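PDB 3C8T: fumarate lyase, which belongs to the fumarate lyase superfamily of mostly helical enzymes and is built here as an assembly of four subunits. Local coordinates for residues Glu34-Arg39 with Arg209-Glu214; Leu186-Ser191 with Leu215-Pro220. One frame throughout, in Å; residues are numbered along the deposited sequence.

In the fold
Contacts 1 and 2 adjoin near one end of the elongated chain, their centres about 9 Å apart and about 32 and 24 Å from the chain centre. Helix 204-215 joins them: its last turns pack on helix 23-43 in contact 1, and the loop that leaves it forms contact 2 with the segment following helix 160-185. At the seam, Ala212 O lies 2.8 Å from Leu217 N, probably hydrogen-bonded, so the helix end leads straight into the bridged loop. Phe190 of contact 2 reaches back to contact 1, its CZ 3.4 Å from Leu37 CD1 and its CB 3.6 Å from Leu211 CD2, making one continuous apolar patch of the two contacts.

Contact 1 (Glu34-Arg39 with Arg209-Glu214); sequences EVALAR and RELARE
Leu211 reaches over from its helix and presses one methyl against the backbone of the facing helix: its CD1 lies 3.6 Å from Leu37 N. Its CG stands anti to the backbone N (chi1 177°), a torsion that carries the branch across the gap although the residue sits at the flank of its helix. The methyl also touches Ala36 CB at 3.9 Å and Leu37 CB at 4.1 Å, from the corner where these residues meet. Alanine suits its place because its short side chain leaves the backbone accessible, while leucine is long enough for a terminal methyl to touch the opposite helix. Phe190 touches both Leu37 and Leu211 and extends the apolar layer.

A turn further on, Glu214 is used in two ways. Its aliphatic part packs on alanine, CB to Ala36 CB at 3.8 Å, and its carboxylate then passes toward Arg39, the two side chains crossing at about a right angle. OE2 stands over one face of the Arg39 guanidinium, 3.9 Å from NH1, with the two planar groups turned 56° apart. This long ion pair rests on charge alone, since OE2 lies well out of the guanidinium plane with no N-H aimed at it. The other oxygen, OE1, has a salt bridge with Arg43, which also pairs with Glu210; the acidic side chains sit among positive charges at the partly exposed margin.

The axes of these short segments approach to 8.8 Å at an angle of 126°, a close, oblique packing of helices 23-43 and 204-215 in this largely helical fold, with small and apolar residues inside and an ionic fringe.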
ATOM      1  N   GLU A  34     -14.166  33.669   0.045  1.00 32.74           N
ATOM      2  CA  GLU A  34     -13.688  35.009   0.432  1.00 33.57           C
ATOM      3  C   GLU A  34     -14.850  36.017   0.552  1.00 34.20           C
ATOM      4  O   GLU A  34     -14.852  36.860   1.447  1.00 34.65           O
ATOM      5  CB  GLU A  34     -12.677  35.533  -0.573  1.00 33.45           C
ATOM      6  CG  GLU A  34     -11.359  34.779  -0.572  1.00 36.20           C
ATOM      7  CD  GLU A  34     -10.344  35.322   0.438  1.00 38.79           C
ATOM      8  OE1 GLU A  34     -10.685  36.229   1.236  1.00 38.98           O
ATOM      9  OE2 GLU A  34      -9.191  34.842   0.405  1.00 40.51           O
ATOM     10  N   VAL A  35     -15.817  35.919  -0.360  1.00 34.69           N
ATOM     11  CA  VAL A  35     -16.992  36.784  -0.376  1.00 35.84           C
ATOM     12  C   VAL A  35     -17.837  36.500   0.842  1.00 36.14           C
ATOM     13  O   VAL A  35     -18.304  37.430   1.505  1.00 37.48           O
ATOM     14  CB  VAL A  35     -17.860  36.548  -1.658  1.00 35.89           C
ATOM     15  CG1 VAL A  35     -19.261  37.193  -1.529  1.00 37.61           C
ATOM     16  CG2 VAL A  35     -17.154  37.055  -2.869  1.00 35.80           C
ATOM     17  N   ALA A  36     -18.032  35.219   1.148  1.00 35.97           N
ATOM     18  CA  ALA A  36     -18.823  34.829   2.299  1.00 35.13           C
ATOM     19  C   ALA A  36     -18.112  35.294   3.559  1.00 35.22           C
ATOM     20  O   ALA A  36     -18.761  35.707   4.525  1.00 35.83           O
ATOM     21  CB  ALA A  36     -19.061  33.323   2.314  1.00 34.67           C
ATOM     22  N   LEU A  37     -16.782  35.266   3.562  1.00 35.43           N
ATOM     23  CA  LEU A  37     -16.025  35.725   4.746  1.00 35.35           C
ATOM     24  C   LEU A  37     -16.248  37.216   4.994  1.00 36.49           C
ATOM     25  O   LEU A  37     -16.466  37.627   6.139  1.00 36.55           O
ATOM     26  CB  LEU A  37     -14.540  35.422   4.608  1.00 34.95           C
ATOM     27  CG  LEU A  37     -13.593  35.968   5.692  1.00 34.50           C
ATOM     28  CD1 LEU A  37     -13.843  35.368   7.084  1.00 30.30           C
ATOM     29  CD2 LEU A  37     -12.201  35.731   5.255  1.00 36.55           C
ATOM     30  N   ALA A  38     -16.216  38.001   3.913  1.00 37.62           N
ATOM     31  CA  ALA A  38     -16.493  39.457   3.958  1.00 38.80           C
ATOM     32  C   ALA A  38     -17.883  39.743   4.496  1.00 39.50           C
ATOM     33  O   ALA A  38     -18.054  40.642   5.331  1.00 39.09           O
ATOM     34  CB  ALA A  38     -16.345  40.080   2.577  1.00 38.36           C
ATOM     35  N   ARG A  39     -18.863  38.963   4.029  1.00 40.31           N
ATOM     36  CA  ARG A  39     -20.245  39.122   4.453  1.00 41.45           C
ATOM     37  C   ARG A  39     -20.441  38.792   5.907  1.00 41.01           C
ATOM     38  O   ARG A  39     -21.124  39.526   6.638  1.00 40.95           O
ATOM     39  CB  ARG A  39     -21.157  38.218   3.640  1.00 42.39           C
ATOM     40  CG  ARG A  39     -22.418  38.910   3.201  1.00 48.27           C
ATOM     41  CD  ARG A  39     -22.236  39.476   1.808  1.00 56.97           C
ATOM     42  NE  ARG A  39     -21.989  38.396   0.843  1.00 62.22           N
ATOM     43  CZ  ARG A  39     -22.936  37.612   0.325  1.00 63.99           C
ATOM     44  NH1 ARG A  39     -24.217  37.786   0.663  1.00 63.74           N
ATOM     45  NH2 ARG A  39     -22.597  36.655  -0.542  1.00 65.91           N
ATOM     46  N   ARG A 209     -18.182  30.677  12.841  1.00 36.30           N
ATOM     47  CA  ARG A 209     -19.575  30.246  12.870  1.00 37.34           C
ATOM     48  C   ARG A 209     -20.483  30.964  11.864  1.00 37.40           C
ATOM     49  O   ARG A 209     -21.292  30.325  11.193  1.00 38.03           O
ATOM     50  CB  ARG A 209     -20.126  30.435  14.278  1.00 38.27           C
ATOM     51  CG  ARG A 209     -19.523  29.481  15.268  1.00 41.67           C
ATOM     52  CD  ARG A 209     -19.754  29.969  16.679  1.00 47.05           C
ATOM     53  NE  ARG A 209     -19.152  29.052  17.650  1.00 47.99           N
ATOM     54  CZ  ARG A 209     -18.868  29.395  18.904  1.00 50.73           C
ATOM     55  NH1 ARG A 209     -19.116  30.635  19.325  1.00 48.43           N
ATOM     56  NH2 ARG A 209     -18.316  28.509  19.729  1.00 49.75           N
ATOM     57  N   GLU A 210     -20.367  32.288  11.774  1.00 37.29           N
ATOM     58  CA  GLU A 210     -21.088  33.035  10.746  1.00 37.28           C
ATOM     59  C   GLU A 210     -20.774  32.576   9.325  1.00 35.54           C
ATOM     60  O   GLU A 210     -21.662  32.482   8.471  1.00 35.94           O
ATOM     61  CB  GLU A 210     -20.826  34.534  10.868  1.00 37.71           C
ATOM     62  CG  GLU A 210     -21.869  35.244  11.649  1.00 41.66           C
ATOM     63  CD  GLU A 210     -23.285  34.878  11.190  1.00 47.22           C
ATOM     64  OE1 GLU A 210     -23.690  35.277  10.058  1.00 47.92           O
ATOM     65  OE2 GLU A 210     -23.979  34.180  11.972  1.00 48.60           O
ATOM     66  N   LEU A 211     -19.498  32.322   9.085  1.00 34.93           N
ATOM     67  CA  LEU A 211     -19.002  31.857   7.801  1.00 34.38           C
ATOM     68  C   LEU A 211     -19.555  30.475   7.434  1.00 33.68           C
ATOM     69  O   LEU A 211     -19.920  30.246   6.299  1.00 34.19           O
ATOM     70  CB  LEU A 211     -17.475  31.862   7.807  1.00 34.23           C
ATOM     71  CG  LEU A 211     -16.748  31.337   6.571  1.00 33.81           C
ATOM     72  CD1 LEU A 211     -17.043  32.224   5.410  1.00 33.67           C
ATOM     73  CD2 LEU A 211     -15.256  31.316   6.837  1.00 34.53           C
ATOM     74  N   ALA A 212     -19.649  29.579   8.402  1.00 33.35           N
ATOM     75  CA  ALA A 212     -20.240  28.266   8.164  1.00 33.94           C
ATOM     76  C   ALA A 212     -21.695  28.455   7.685  1.00 35.20           C
ATOM     77  O   ALA A 212     -22.157  27.807   6.740  1.00 34.85           O
ATOM     78  CB  ALA A 212     -20.182  27.443   9.426  1.00 32.10           C
ATOM     79  N   ARG A 213     -22.393  29.386   8.333  1.00 36.75           N
ATOM     80  CA  ARG A 213     -23.777  29.648   8.040  1.00 38.10           C
ATOM     81  C   ARG A 213     -23.907  30.180   6.634  1.00 37.88           C
ATOM     82  O   ARG A 213     -24.735  29.699   5.889  1.00 39.58           O
ATOM     83  CB  ARG A 213     -24.358  30.603   9.078  1.00 38.73           C
ATOM     84  CG  ARG A 213     -25.872  30.590   9.140  1.00 43.06           C
ATOM     85  CD  ARG A 213     -26.394  31.157  10.466  1.00 50.79           C
ATOM     86  NE  ARG A 213     -26.546  32.623  10.514  1.00 55.64           N
ATOM     87  CZ  ARG A 213     -26.689  33.443   9.471  1.00 57.47           C
ATOM     88  NH1 ARG A 213     -26.709  32.983   8.225  1.00 60.71           N
ATOM     89  NH2 ARG A 213     -26.820  34.748   9.679  1.00 58.97           N
ATOM     90  N   GLU A 214     -23.064  31.136   6.253  1.00 38.04           N
ATOM     91  CA  GLU A 214     -23.107  31.727   4.913  1.00 37.25           C
ATOM     92  C   GLU A 214     -22.923  30.694   3.807  1.00 36.53           C
ATOM     93  O   GLU A 214     -23.470  30.833   2.730  1.00 35.35           O
ATOM     94  CB  GLU A 214     -21.984  32.761   4.740  1.00 37.68           C
ATOM     95  CG  GLU A 214     -22.347  34.193   4.970  1.00 39.85           C
ATOM     96  CD  GLU A 214     -23.508  34.654   4.081  1.00 44.59           C
ATOM     97  OE1 GLU A 214     -24.550  35.041   4.655  1.00 47.54           O
ATOM     98  OE2 GLU A 214     -23.397  34.615   2.822  1.00 44.43           O
TER

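Contact 2 (Leu186-Ser191 with Leu215-Pro220)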
ATOM      1  N   LEU A 186     -18.182  17.802   6.015  1.00 27.01           N
ATOM      2  CA  LEU A 186     -18.695  19.079   5.461  1.00 27.43           C
ATOM      3  C   LEU A 186     -18.756  20.205   6.498  1.00 27.04           C
ATOM      4  O   LEU A 186     -19.841  20.657   6.900  1.00 27.24           O
ATOM      5  CB  LEU A 186     -20.012  18.897   4.703  1.00 26.28           C
ATOM      6  CG  LEU A 186     -19.951  17.898   3.525  1.00 28.50           C
ATOM      7  CD1 LEU A 186     -21.361  17.652   2.965  1.00 30.07           C
ATOM      8  CD2 LEU A 186     -19.003  18.357   2.399  1.00 24.65           C
ATOM      9  N   VAL A 187     -17.575  20.669   6.888  1.00 26.10           N
ATOM     10  CA  VAL A 187     -17.431  21.717   7.876  1.00 27.45           C
ATOM     11  C   VAL A 187     -16.482  22.732   7.312  1.00 28.34           C
ATOM     12  O   VAL A 187     -15.618  22.411   6.497  1.00 29.06           O
ATOM     13  CB  VAL A 187     -16.895  21.214   9.281  1.00 27.23           C
ATOM     14  CG1 VAL A 187     -17.925  20.373  10.004  1.00 27.96           C
ATOM     15  CG2 VAL A 187     -15.587  20.462   9.169  1.00 26.14           C
ATOM     16  N   VAL A 188     -16.670  23.982   7.735  1.00 29.10           N
ATOM     17  CA  VAL A 188     -15.854  25.117   7.298  1.00 28.88           C
ATOM     18  C   VAL A 188     -14.445  24.965   7.848  1.00 28.26           C
ATOM     19  O   VAL A 188     -14.242  24.364   8.930  1.00 28.70           O
ATOM     20  CB  VAL A 188     -16.532  26.467   7.785  1.00 29.57           C
ATOM     21  CG1 VAL A 188     -16.167  26.844   9.267  1.00 28.24           C
ATOM     22  CG2 VAL A 188     -16.192  27.581   6.867  1.00 32.15           C
ATOM     23  N   GLU A 189     -13.460  25.488   7.130  1.00 27.99           N
ATOM     24  CA  GLU A 189     -12.174  25.756   7.783  1.00 28.39           C
ATOM     25  C   GLU A 189     -11.915  27.275   7.833  1.00 29.09           C
ATOM     26  O   GLU A 189     -11.751  27.906   6.780  1.00 27.91           O
ATOM     27  CB  GLU A 189     -11.003  25.073   7.072  1.00 28.28           C
ATOM     28  CG  GLU A 189      -9.684  25.319   7.793  1.00 28.40           C
ATOM     29  CD  GLU A 189      -9.352  24.211   8.766  1.00 28.69           C
ATOM     30  OE1 GLU A 189      -9.641  24.401   9.949  1.00 26.64           O
ATOM     31  OE2 GLU A 189      -8.826  23.155   8.346  1.00 29.55           O
ATOM     32  N   PHE A 190     -11.901  27.852   9.036  1.00 29.49           N
ATOM     33  CA  PHE A 190     -11.471  29.241   9.180  1.00 30.40           C
ATOM     34  C   PHE A 190     -10.811  29.455  10.535  1.00 31.36           C
ATOM     35  O   PHE A 190     -11.507  29.600  11.580  1.00 31.44           O
ATOM     36  CB  PHE A 190     -12.634  30.231   8.976  1.00 30.61           C
ATOM     37  CG  PHE A 190     -12.197  31.660   9.026  1.00 30.82           C
ATOM     38  CD1 PHE A 190     -11.452  32.205   7.981  1.00 29.26           C
ATOM     39  CD2 PHE A 190     -12.507  32.449  10.138  1.00 30.41           C
ATOM     40  CE1 PHE A 190     -11.023  33.521   8.038  1.00 32.84           C
ATOM     41  CE2 PHE A 190     -12.085  33.748  10.228  1.00 31.36           C
ATOM     42  CZ  PHE A 190     -11.340  34.315   9.183  1.00 32.35           C
ATOM     43  N   SER A 191      -9.476  29.424  10.539  1.00 31.44           N
ATOM     44  CA  SER A 191      -8.748  29.508  11.807  1.00 31.85           C
ATOM     45  C   SER A 191      -7.470  30.319  11.753  1.00 31.63           C
ATOM     46  O   SER A 191      -6.808  30.475  12.763  1.00 32.22           O
ATOM     47  CB  SER A 191      -8.436  28.116  12.366  1.00 33.01           C
ATOM     48  OG  SER A 191      -9.616  27.459  12.818  1.00 34.48           O
ATOM     49  N   LEU A 215     -22.097  29.685   4.065  1.00 36.24           N
ATOM     50  CA  LEU A 215     -21.770  28.702   3.044  1.00 36.33           C
ATOM     51  C   LEU A 215     -22.628  27.468   3.196  1.00 36.71           C
ATOM     52  O   LEU A 215     -22.535  26.546   2.397  1.00 37.70           O
ATOM     53  CB  LEU A 215     -20.304  28.292   3.164  1.00 35.93           C
ATOM     54  CG  LEU A 215     -19.293  29.372   2.828  1.00 34.15           C
ATOM     55  CD1 LEU A 215     -17.883  28.897   3.173  1.00 31.41           C
ATOM     56  CD2 LEU A 215     -19.422  29.748   1.363  1.00 33.26           C
ATOM     57  N   ASN A 216     -23.429  27.436   4.253  1.00 36.61           N
ATOM     58  CA  ASN A 216     -24.227  26.265   4.562  1.00 36.66           C
ATOM     59  C   ASN A 216     -23.379  25.027   4.906  1.00 35.58           C
ATOM     60  O   ASN A 216     -23.686  23.942   4.462  1.00 35.42           O
ATOM     61  CB  ASN A 216     -25.196  25.985   3.403  1.00 37.84           C
ATOM     62  CG  ASN A 216     -26.240  24.943   3.749  1.00 40.87           C
ATOM     63  OD1 ASN A 216     -26.602  24.761   4.914  1.00 42.64           O
ATOM     64  ND2 ASN A 216     -26.716  24.226   2.728  1.00 43.73           N
ATOM     65  N   LEU A 217     -22.346  25.198   5.737  1.00 34.08           N
ATOM     66  CA  LEU A 217     -21.495  24.091   6.188  1.00 32.64           C
ATOM     67  C   LEU A 217     -21.634  23.921   7.697  1.00 32.62           C
ATOM     68  O   LEU A 217     -22.109  24.847   8.392  1.00 32.03           O
ATOM     69  CB  LEU A 217     -20.028  24.370   5.811  1.00 32.30           C
ATOM     70  CG  LEU A 217     -19.730  24.363   4.307  1.00 31.81           C
ATOM     71  CD1 LEU A 217     -18.373  24.954   4.007  1.00 30.69           C
ATOM     72  CD2 LEU A 217     -19.896  22.919   3.650  1.00 33.21           C
ATOM     73  N   GLY A 218     -21.222  22.772   8.237  1.00 30.81           N
ATOM     74  CA  GLY A 218     -21.174  22.677   9.719  1.00 30.45           C
ATOM     75  C   GLY A 218     -20.022  23.556  10.244  1.00 30.80           C
ATOM     76  O   GLY A 218     -19.241  24.108   9.462  1.00 29.44           O
ATOM     77  N   VAL A 219     -19.931  23.662  11.565  1.00 30.76           N
ATOM     78  CA  VAL A 219     -18.849  24.303  12.278  1.00 30.41           C
ATOM     79  C   VAL A 219     -17.996  23.189  12.895  1.00 31.14           C
ATOM     80  O   VAL A 219     -18.527  22.329  13.589  1.00 31.96           O
ATOM     81  CB  VAL A 219     -19.402  25.225  13.420  1.00 31.88           C
ATOM     82  CG1 VAL A 219     -18.274  25.885  14.250  1.00 29.87           C
ATOM     83  CG2 VAL A 219     -20.366  26.318  12.864  1.00 28.19           C
ATOM     84  N   PRO A 220     -16.669  23.187  12.645  1.00 30.33           N
ATOM     85  CA  PRO A 220     -15.805  22.177  13.265  1.00 29.94           C
ATOM     86  C   PRO A 220     -15.724  22.377  14.771  1.00 30.30           C
ATOM     87  O   PRO A 220     -15.936  23.506  15.279  1.00 30.95           O
ATOM     88  CB  PRO A 220     -14.433  22.489  12.650  1.00 29.25           C
ATOM     89  CG  PRO A 220     -14.458  23.967  12.385  1.00 27.15           C
ATOM     90  CD  PRO A 220     -15.882  24.131  11.827  1.00 30.24           C
TER
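Gly218 bonds with the residues on both sides of Val187, as in a parallel beta bridge: Gly218 N donates to Leu186 O at 2.9 Å, and Val188 N donates to Gly218 O at 3.1 Å, an oxygen that Val187 CA also approaches at 3.4 Å in a CA-H...O contact.

Having no side chain, glycine lets Val187 settle closely beside it, with CG1 3.8 Å from Gly218 C. Leu217 points toward 186-191 and lays its CB and CD2 along the Leu186 carbonyl; beyond it, Val113 and Arg117 of helix 104-140 meet its side chain. This is a single bridge between two loops, not a sheet, and it follows directly on a Schellman motif: Asn216 takes positive phi (64°) as helix 204-215 ends, turning the chain so that Leu217 and Gly218 come alongside Leu186 and Val187.

Farther along, the Pro220 ring lies obliquely against both valines, its CD 3.7 Å from Val188 CG1 and 4.0 Å from Val187 CB. Val188 holds CG1 between its backbone N and carbonyl carbon (chi1 84°), which turns that methyl to the proline ring while CG2 faces Leu215 CD1 at 4.3 Å. Pro220 stands where the next bond of the parallel pattern would be given to Val188 O. Lacking an N-H, it cannot give that bond, and brings its CD to 3.3 Å from Val188 O instead; the oxygen accepts a hydrogen bond from Trp224 NE1.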